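Side-chain contact in protein Kif13b (Mus musculus, PDB 5B64), which is a kinesin family member, probably a microtubule-based motor that carries cargo within the cell: residues Ser29-Ala32 with Glu33-Lys37. Sequence-based numbering, arbitrary orientation.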
loop_
_atom_site.group_PDB
_atom_site.type_symbol
_atom_site.label_atom_id
_atom_site.label_comp_id
_atom_site.label_asym_id
_atom_site.label_seq_id
_atom_site.Cartn_x
_atom_site.Cartn_y
_atom_site.Cartn_z
ATOM N N SER B 29 12.651 12.025 -0.412
ATOM C CA SER B 29 13.219 10.705 -0.627
ATOM C C SER B 29 13.227 9.851 0.630
ATOM O O SER B 29 12.999 8.637 0.570
ATOM C CB SER B 29 14.636 10.817 -1.174
ATOM O OG SER B 29 14.597 11.169 -2.547
ATOM N N TYR B 30 13.486 10.488 1.765
ATOM C CA TYR B 30 13.659 9.765 3.010
ATOM C C TYR B 30 12.309 9.230 3.523
ATOM O O TYR B 30 12.194 8.057 3.938
ATOM C CB TYR B 30 14.315 10.677 4.052
ATOM C CG TYR B 30 14.285 10.084 5.429
ATOM C CD1 TYR B 30 13.372 10.532 6.383
ATOM C CD2 TYR B 30 15.144 9.043 5.771
ATOM C CE1 TYR B 30 13.332 9.951 7.664
ATOM C CE2 TYR B 30 15.106 8.476 7.031
ATOM C CZ TYR B 30 14.203 8.932 7.965
ATOM O OH TYR B 30 14.180 8.353 9.203
ATOM N N ILE B 31 11.301 10.103 3.508
ATOM C CA ILE B 31 9.971 9.746 3.962
ATOM C C ILE B 31 9.413 8.655 3.072
ATOM O O ILE B 31 8.781 7.698 3.541
ATOM C CB ILE B 31 9.039 10.950 3.898
ATOM C CG1 ILE B 31 9.520 12.023 4.872
ATOM C CG2 ILE B 31 7.619 10.532 4.194
ATOM C CD1 ILE B 31 8.780 13.287 4.767
ATOM N N ALA B 32 9.666 8.800 1.777
ATOM C CA ALA B 32 9.239 7.803 0.823
ATOM C C ALA B 32 9.881 6.458 1.170
ATOM O O ALA B 32 9.235 5.412 1.127
ATOM C CB ALA B 32 9.589 8.234 -0.571
ATOM N N GLU B 33 11.146 6.482 1.554
ATOM C CA GLU B 33 11.824 5.239 1.903
ATOM C C GLU B 33 11.219 4.628 3.168
ATOM O O GLU B 33 11.037 3.408 3.251
ATOM C CB GLU B 33 13.339 5.473 2.076
ATOM C CG GLU B 33 14.157 4.198 2.187
ATOM C CD GLU B 33 14.230 3.410 0.877
ATOM O OE1 GLU B 33 14.123 4.019 -0.218
ATOM O OE2 GLU B 33 14.408 2.173 0.945
ATOM N N GLU B 34 10.918 5.481 4.147
ATOM C CA GLU B 34 10.382 5.022 5.426
ATOM C C GLU B 34 9.031 4.338 5.237
ATOM O O GLU B 34 8.714 3.335 5.898
ATOM C CB GLU B 34 10.234 6.192 6.407
ATOM C CG GLU B 34 11.541 6.696 7.009
ATOM C CD GLU B 34 12.304 5.603 7.747
ATOM O OE1 GLU B 34 11.981 5.318 8.926
ATOM O OE2 GLU B 34 13.230 5.026 7.141
ATOM N N LEU B 35 8.242 4.887 4.318
ATOM C CA LEU B 35 6.877 4.430 4.145
ATOM C C LEU B 35 6.816 3.257 3.191
ATOM O O LEU B 35 5.736 2.731 2.898
ATOM C CB LEU B 35 5.980 5.576 3.702
ATOM C CG LEU B 35 5.775 6.647 4.775
ATOM C CD1 LEU B 35 4.401 7.174 4.678
ATOM C CD2 LEU B 35 5.980 6.104 6.165
ATOM N N ASP B 36 8.002 2.845 2.751
ATOM C CA ASP B 36 8.191 1.725 1.851
ATOM C C ASP B 36 7.508 1.998 0.517
ATOM O O ASP B 36 6.854 1.128 -0.073
ATOM C CB ASP B 36 7.715 0.423 2.487
ATOM C CG ASP B 36 8.266 -0.795 1.781
ATOM O OD1 ASP B 36 9.300 -0.661 1.085
ATOM O OD2 ASP B 36 7.672 -1.890 1.925
ATOM N N LYS B 37 7.660 3.236 0.066
ATOM C CA LYS B 37 7.200 3.670 -1.244
ATOM C C LYS B 37 8.398 4.300 -1.945
ATOM O O LYS B 37 8.335 5.468 -2.315
ATOM C CB LYS B 37 6.123 4.741 -1.092
ATOM C CG LYS B 37 4.897 4.331 -0.315
ATOM C CD LYS B 37 3.807 3.827 -1.247
ATOM C CE LYS B 37 2.839 2.938 -0.499
ATOM N NZ LYS B 37 2.253 3.607 0.698
#
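The Tyr-30 ring is covered on one face by the CG methylene of Glu-34, one helical turn further on. Glu-34 CG lies 3.9 Å from the ring centroid, a CH-pi contact 23° off the ring normal, displaced toward the phenol end, where it comes within 3.6 Å of Tyr-30 CZ. A bend at chi2 (-58°) carries the carboxylate past the rim to the level of the hydroxyl, Glu-34 CD lying 3.6 Å from Tyr-30 OH. Its plane is only 2° from the ring's but displaced from it, so CG and not the carboxylate covers the face. Replacing Glu-34 with an alanine would probably leave this face of Tyr-30 without its cover from the next turn and the ring freer to rotate. Beneath the pair, Glu-34 N donates to Tyr-30 O (2.9 Å), the same i to i+4 pairing that links Ser-29 to Glu-33 and Ile-31 to Leu-35. One residue further round the helix, Ile-31 CG2 meets Leu-35 CG at 4.3 Å, a looser apolar contact.

The helix then ends in a Schellman motif. Asp-36 takes positive phi, Lys-37 N reaches back to Ala-32 O (2.9 Å) and Asp-36 N to Glu-33 O (3.1 Å), which occupies carbonyls of the last turn as the chain leaves the helix. Glu-33 forms a salt bridge with Arg-38, just past the turn, while Lys-37 NZ bonds to the carbonyl oxygens of Phe-112 and Ala-115 at the C-terminal end of helix 106-114. Tyr-30 and Glu-34 rest on Tyr-95, and Leu-35 on Leu-94 and Trp-98, all of helix 81-100; Phe-118 touches Ile-31, Ala-32, Leu-35 and Lys-37. The last turn of helix 9-34 thus packs on helix 81-100, and the chain leads into strand 40-46, an outer strand of the three-stranded antiparallel sheet.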